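Local coordinates for C-type lectin domain family 4, member b1 (Mus musculus, PDB 6LFJ), which binds mannose through a calcium ion as a C-type lectin receptor, and may regulate dendritic-cell maturation and immune reactivity, at residues V43-Q48 with V88-N93; C103-Y108 with N117-N122. One frame throughout, in Å; residues are numbered along the deposited sequence. Where two conformers were deposited one is given.

Contact 1: residues V43-Q48 with V88-N93; sequences VVIHSQ and VTFWHN
Phe-90 makes the largest single contribution to the contact, its ring reaching across to the first turn of helix 48-56. Two parts of Gln-48 meet it. The backbone N of Gln-48 lies 3.5 Å from Phe-90 CZ, while the side-chain oxygen OE1 comes to the ring edge, near its plane, 3.3 Å from Phe-90 CE1. The amide plane stands 73° from the ring plane, so the two groups do not stack. Gln-48 reaches this edge because CG lies anti to the backbone N (chi1 -177°) and the chain then bends at chi2 (74°); its NE2 is meanwhile bonded to Asp-52. Ile-45 adds a looser apolar touch, CG2 to Phe-90 CE2 at 4.5 Å. Separately, Val-88 CG1 presses on His-46 O at 3.2 Å, a tight carbon-to-oxygen approach.

The polar link runs through water. One water donates to Ile-45 O and Val-88 O, and another to His-46 O (3.1 Å) and Val-88 O (2.8 Å). The two waters sit too close together to be occupied at once, so they are probably alternative positions and a simultaneous double bridge is doubtful.

Ser-47 OG is engaged in capping helix 48-56 through Glu-50 N. The chemistry thus implies a ring fitted against a helix start, beside carbonyls that are all acceptors and need a donor such as water to bridge them.

Contact 2: residues C103-Y108 with N117-N122; sequences CVTVYY and NDISCN. With CA (calcium ion), chain C; MAN (alpha-D-mannopyranose), chain G.
The calcium-dependent sugar site is built on an antiparallel hairpin in which Thr-105 pairs with Asn-117, Val-104 with Asp-118 and Cys-103 with Ile-119. The Thr-105 and Asn-117 backbones exchange two bonds: Thr-105 N to Asn-117 O, nearly straight at 172°, and Asn-117 N to Thr-105 O. Cys-103 and Ile-119 do likewise, the shorter being Ile-119 N to Cys-103 O at 2.7 Å. At the non-hydrogen-bonded pair, Asp-118 CA approaches Cys-103 O (3.2 Å) and Val-104 CA approaches Asn-117 O, both as CA-H...O contacts.

Cys-121, just past the second strand, is joined by a disulfide (chi3 96°) to Cys-103 at the start of the first. Tyr-107 CE1, at the ring edge, meets Asn-117 CB at 3.8 Å.

Asp-118 grips the calcium ion twice, through O (2.4 Å) and OD1 (2.3 Å). Its chi1 of 60° brings OD1 to the ion, while OD2 turns to Arg-74 (salt bridge) and Ser-98 N. Asn-117, Glu-95, Ser-97 and Glu-101 also bind it, with MAN O3 2.5 Å and MAN O4 2.6 Å from the calcium ion. The Trp-Asn-Asp motif at 116-118, whose last two residues bind a calcium holding a vicinal sugar diol, characterises calcium-dependent C-type carbohydrate-recognition domains.

From the N terminus, the chain leaves strand 41-42, passes through 43-48 into helix 48-56, and returns by strands 64-70 and 76-78 to 88-93, where contact 1 closes a long loop. Contact 2 opens only afterwards and closes a short one, the hairpin of strands 103-109 and 113-119, so the two lie in series without crossing. Their centres are 13 Å apart, yet they touch. The Trp-91 ring packs on the hairpin, with CH2 3.6 Å from Val-104 CG2, and His-92 NE2 probably hydrogen-bonds Tyr-107 O at 2.8 Å. Phe-90 and His-92 also make backbone bonds to Trp-116, so 88-93 joins the helix start to the calcium-bearing hairpin.

Contact 1: residues V43-Q48 with V88-N93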
loop_
_atom_site.group_PDB
_atom_site.type_symbol
_atom_site.label_atom_id
_atom_site.label_comp_id
_atom_site.label_asym_id
_atom_site.label_seq_id
_atom_site.Cartn_x
_atom_site.Cartn_y
_atom_site.Cartn_z
ATOM N N VAL A 43 4.786 -6.132 9.049
ATOM C CA VAL A 43 3.543 -6.194 8.226
ATOM C C VAL A 43 2.859 -4.833 8.160
ATOM O O VAL A 43 2.793 -4.087 9.178
ATOM C CB VAL A 43 2.551 -7.249 8.723
ATOM C CG1 VAL A 43 3.075 -8.641 8.431
ATOM C CG2 VAL A 43 2.203 -7.057 10.189
ATOM N N VAL A 44 2.311 -4.572 6.980
ATOM C CA VAL A 44 1.564 -3.337 6.640
ATOM C C VAL A 44 0.152 -3.789 6.279
ATOM O O VAL A 44 -0.015 -4.431 5.234
ATOM C CB VAL A 44 2.273 -2.589 5.503
ATOM C CG1 VAL A 44 1.438 -1.416 5.018
ATOM C CG2 VAL A 44 3.664 -2.151 5.942
ATOM N N ILE A 45 -0.794 -3.544 7.180
ATOM C CA ILE A 45 -2.131 -4.195 7.176
ATOM C C ILE A 45 -3.150 -3.195 6.637
ATOM O O ILE A 45 -3.614 -2.342 7.412
ATOM C CB ILE A 45 -2.492 -4.714 8.583
ATOM C CG1 ILE A 45 -1.351 -5.544 9.178
ATOM C CG2 ILE A 45 -3.801 -5.482 8.527
ATOM C CD1 ILE A 45 -1.649 -6.160 10.533
ATOM N N HIS A 46 -3.505 -3.342 5.360
ATOM C CA HIS A 46 -4.354 -2.375 4.632
ATOM C C HIS A 46 -5.823 -2.811 4.618
ATOM O O HIS A 46 -6.659 -1.930 4.383
ATOM C CB HIS A 46 -3.779 -2.119 3.233
ATOM C CG HIS A 46 -2.653 -1.141 3.246
ATOM N ND1 HIS A 46 -2.756 0.070 3.886
ATOM C CD2 HIS A 46 -1.412 -1.190 2.709
ATOM C CE1 HIS A 46 -1.619 0.740 3.731
ATOM N NE2 HIS A 46 -0.771 -0.016 3.021
ATOM N N SER A 47 -6.143 -4.073 4.919
ATOM C CA SER A 47 -7.499 -4.643 4.696
ATOM C C SER A 47 -7.882 -5.622 5.806
ATOM O O SER A 47 -6.987 -6.161 6.443
ATOM C CB SER A 47 -7.561 -5.333 3.361
ATOM O OG SER A 47 -6.731 -6.487 3.351
ATOM N N GLN A 48 -9.183 -5.871 5.962
ATOM C CA GLN A 48 -9.740 -6.967 6.803
ATOM C C GLN A 48 -9.111 -8.315 6.407
ATOM O O GLN A 48 -8.746 -9.103 7.305
ATOM C CB GLN A 48 -11.259 -7.002 6.654
ATOM C CG GLN A 48 -11.925 -8.048 7.537
ATOM C CD GLN A 48 -11.939 -7.597 8.974
ATOM O OE1 GLN A 48 -12.588 -6.613 9.313
ATOM N NE2 GLN A 48 -11.218 -8.312 9.821
ATOM N N VAL A 88 -10.070 1.953 8.041
ATOM C CA VAL A 88 -9.745 0.514 7.800
ATOM C C VAL A 88 -8.674 0.062 8.795
ATOM O O VAL A 88 -7.638 -0.461 8.361
ATOM C CB VAL A 88 -9.300 0.271 6.344
ATOM C CG1 VAL A 88 -9.337 -1.204 5.996
ATOM C CG2 VAL A 88 -10.128 1.059 5.345
ATOM N N THR A 89 -8.940 0.224 10.089
ATOM C CA THR A 89 -8.014 -0.122 11.193
ATOM C C THR A 89 -8.674 -1.164 12.103
ATOM O O THR A 89 -9.891 -1.408 11.976
ATOM C CB THR A 89 -7.625 1.140 11.960
ATOM O OG1 THR A 89 -8.822 1.782 12.412
ATOM C CG2 THR A 89 -6.794 2.079 11.112
ATOM N N PHE A 90 -7.895 -1.746 13.009
ATOM C CA PHE A 90 -8.315 -2.918 13.816
ATOM C C PHE A 90 -7.889 -2.719 15.266
ATOM O O PHE A 90 -7.516 -3.688 15.925
ATOM C CB PHE A 90 -7.744 -4.175 13.160
ATOM C CG PHE A 90 -8.238 -4.310 11.748
ATOM C CD1 PHE A 90 -9.545 -4.698 11.501
ATOM C CD2 PHE A 90 -7.444 -3.923 10.679
ATOM C CE1 PHE A 90 -10.031 -4.754 10.200
ATOM C CE2 PHE A 90 -7.929 -3.987 9.384
ATOM C CZ PHE A 90 -9.220 -4.404 9.148
ATOM N N TRP A 91 -7.961 -1.479 15.738
ATOM C CA TRP A 91 -7.612 -1.111 17.129
ATOM C C TRP A 91 -8.529 -1.883 18.077
ATOM O O TRP A 91 -9.723 -1.890 17.832
ATOM C CB TRP A 91 -7.756 0.400 17.338
ATOM C CG TRP A 91 -6.793 1.240 16.554
ATOM C CD1 TRP A 91 -7.083 2.041 15.493
ATOM C CD2 TRP A 91 -5.385 1.389 16.786
ATOM N NE1 TRP A 91 -5.951 2.661 15.032
ATOM C CE2 TRP A 91 -4.895 2.284 15.811
ATOM C CE3 TRP A 91 -4.490 0.852 17.711
ATOM C CZ2 TRP A 91 -3.559 2.670 15.757
ATOM C CZ3 TRP A 91 -3.164 1.219 17.650
ATOM C CH2 TRP A 91 -2.708 2.116 16.683
ATOM N N HIS A 92 -7.995 -2.467 19.143
ATOM C CA HIS A 92 -8.818 -2.975 20.269
ATOM C C HIS A 92 -9.645 -1.827 20.868
ATOM O O HIS A 92 -9.270 -0.646 20.741
ATOM C CB HIS A 92 -7.956 -3.655 21.345
ATOM C CG HIS A 92 -7.651 -5.087 21.078
ATOM N ND1 HIS A 92 -8.642 -6.026 20.840
ATOM C CD2 HIS A 92 -6.470 -5.747 21.028
ATOM C CE1 HIS A 92 -8.074 -7.203 20.642
ATOM N NE2 HIS A 92 -6.743 -7.060 20.756
ATOM N N ASN A 93 -10.744 -2.163 21.523
ATOM C CA ASN A 93 -11.567 -1.168 22.252
ATOM C C ASN A 93 -10.648 -0.458 23.266
ATOM O O ASN A 93 -9.852 -1.149 23.951
ATOM C CB ASN A 93 -12.816 -1.834 22.837
ATOM C CG ASN A 93 -13.802 -2.289 21.778
ATOM O OD1 ASN A 93 -13.907 -1.695 20.705
ATOM N ND2 ASN A 93 -14.542 -3.343 22.068
HETATM O O HOH W 1 -5.128 -0.274 8.072
HETATM O O HOH W 2 -6.069 0.463 6.228
#

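Contact 2: residues C103-Y108 with N117-N122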
loop_
_atom_site.group_PDB
_atom_site.type_symbol
_atom_site.label_atom_id
_atom_site.label_comp_id
_atom_site.label_asym_id
_atom_site.label_seq_id
_atom_site.Cartn_x
_atom_site.Cartn_y
_atom_site.Cartn_z
ATOM N N CYS A 103 4.547 2.789 19.088
ATOM C CA CYS A 103 4.602 1.567 18.244
ATOM C C CYS A 103 3.335 0.734 18.456
ATOM O O CYS A 103 2.571 1.011 19.405
ATOM C CB CYS A 103 5.880 0.791 18.516
ATOM S SG CYS A 103 7.331 1.639 17.844
ATOM N N VAL A 104 3.078 -0.212 17.560
ATOM C CA VAL A 104 1.781 -0.942 17.544
ATOM C C VAL A 104 2.057 -2.439 17.521
ATOM O O VAL A 104 2.926 -2.888 16.749
ATOM C CB VAL A 104 0.897 -0.502 16.371
ATOM C CG1 VAL A 104 -0.442 -1.222 16.349
ATOM C CG2 VAL A 104 0.695 1.000 16.397
ATOM N N THR A 105 1.329 -3.160 18.364
ATOM C CA THR A 105 1.324 -4.639 18.391
ATOM C C THR A 105 -0.067 -5.125 18.028
ATOM O O THR A 105 -1.033 -4.319 18.156
ATOM C CB THR A 105 1.639 -5.205 19.773
ATOM O OG1 THR A 105 0.742 -4.589 20.700
ATOM C CG2 THR A 105 3.077 -4.964 20.147
ATOM N N VAL A 106 -0.148 -6.365 17.561
ATOM C CA VAL A 106 -1.430 -7.073 17.371
ATOM C C VAL A 106 -1.421 -8.220 18.384
ATOM O O VAL A 106 -0.394 -8.944 18.505
ATOM C CB VAL A 106 -1.646 -7.522 15.915
ATOM C CG1 VAL A 106 -0.553 -8.444 15.400
ATOM C CG2 VAL A 106 -3.014 -8.153 15.732
ATOM N N TYR A 107 -2.496 -8.347 19.145
ATOM C CA TYR A 107 -2.629 -9.445 20.133
ATOM C C TYR A 107 -4.103 -9.813 20.278
ATOM O O TYR A 107 -5.003 -9.075 19.829
ATOM C CB TYR A 107 -1.950 -9.066 21.449
ATOM C CG TYR A 107 -2.817 -8.279 22.397
ATOM C CD1 TYR A 107 -2.996 -6.916 22.230
ATOM C CD2 TYR A 107 -3.482 -8.900 23.442
ATOM C CE1 TYR A 107 -3.788 -6.179 23.094
ATOM C CE2 TYR A 107 -4.281 -8.178 24.312
ATOM C CZ TYR A 107 -4.437 -6.813 24.137
ATOM O OH TYR A 107 -5.221 -6.078 24.978
ATOM N N TYR A 108 -4.317 -10.973 20.885
ATOM C CA TYR A 108 -5.633 -11.631 21.010
ATOM C C TYR A 108 -6.202 -11.335 22.392
ATOM O O TYR A 108 -5.503 -11.631 23.362
ATOM C CB TYR A 108 -5.457 -13.138 20.838
ATOM C CG TYR A 108 -6.751 -13.896 20.764
ATOM C CD1 TYR A 108 -7.412 -14.031 19.559
ATOM C CD2 TYR A 108 -7.309 -14.480 21.891
ATOM C CE1 TYR A 108 -8.599 -14.738 19.469
ATOM C CE2 TYR A 108 -8.501 -15.183 21.822
ATOM C CZ TYR A 108 -9.148 -15.315 20.603
ATOM O OH TYR A 108 -10.326 -15.999 20.510
ATOM N N ASN A 117 -2.869 -2.612 19.523
ATOM C CA ASN A 117 -2.590 -1.886 20.779
ATOM C C ASN A 117 -1.351 -1.015 20.561
ATOM O O ASN A 117 -0.322 -1.540 20.101
ATOM C CB ASN A 117 -2.377 -2.858 21.938
ATOM C CG ASN A 117 -2.026 -2.137 23.222
ATOM O OD1 ASN A 117 -2.513 -1.026 23.441
ATOM N ND2 ASN A 117 -1.201 -2.753 24.064
ATOM N N ASP A 118 -1.434 0.268 20.893
ATOM C CA ASP A 118 -0.226 1.125 20.940
ATOM C C ASP A 118 0.576 0.738 22.182
ATOM O O ASP A 118 -0.033 0.523 23.257
ATOM C CB ASP A 118 -0.561 2.612 20.859
ATOM C CG ASP A 118 -1.453 3.158 21.952
ATOM O OD1 ASP A 118 -2.206 2.371 22.553
ATOM O OD2 ASP A 118 -1.410 4.387 22.169
ATOM N N ILE A 119 1.890 0.608 22.024
ATOM C CA ILE A 119 2.802 0.229 23.145
ATOM C C ILE A 119 4.136 0.943 22.977
ATOM O O ILE A 119 4.393 1.510 21.908
ATOM C CB ILE A 119 3.036 -1.289 23.271
ATOM C CG1 ILE A 119 3.714 -1.889 22.035
ATOM C CG2 ILE A 119 1.755 -2.023 23.631
ATOM C CD1 ILE A 119 4.490 -3.154 22.362
ATOM N N SER A 120 4.924 0.931 24.041
ATOM C CA SER A 120 6.301 1.468 24.055
ATOM C C SER A 120 7.119 0.718 23.003
ATOM O O SER A 120 7.140 -0.532 23.027
ATOM C CB SER A 120 6.906 1.357 25.424
ATOM O OG SER A 120 8.321 1.433 25.337
ATOM N N CYS A 121 7.760 1.464 22.107
ATOM C CA CYS A 121 8.650 0.936 21.044
ATOM C C CYS A 121 9.788 0.098 21.647
ATOM O O CYS A 121 10.305 -0.787 20.935
ATOM C CB CYS A 121 9.200 2.092 20.219
ATOM S SG CYS A 121 7.898 2.965 19.308
ATOM N N ASN A 122 10.152 0.337 22.908
ATOM C CA ASN A 122 11.331 -0.312 23.554
ATOM C C ASN A 122 10.972 -1.653 24.198
ATOM O O ASN A 122 11.898 -2.381 24.513
ATOM C CB ASN A 122 11.982 0.601 24.589
ATOM C CG ASN A 122 12.505 1.863 23.944
ATOM O OD1 ASN A 122 12.440 2.940 24.528
ATOM N ND2 ASN A 122 13.004 1.745 22.725
HETATM CA CA CA C . -2.062 1.135 24.451
HETATM C C1 MAN G . -1.224 -2.057 29.171
HETATM C C2 MAN G . -0.473 -1.598 27.903
HETATM C C3 MAN G . -1.287 -0.516 27.177
HETATM C C4 MAN G . -2.672 -0.998 26.905
HETATM C C5 MAN G . -3.339 -1.473 28.192
HETATM C C6 MAN G . -4.609 -2.263 27.853
HETATM O O2 MAN G . -0.243 -2.690 27.038
HETATM O O3 MAN G . -0.656 -0.197 25.982
HETATM O O4 MAN G . -3.440 0.075 26.398
HETATM O O5 MAN G . -2.558 -2.461 28.858
HETATM O O6 MAN G . -5.392 -2.398 29.031
#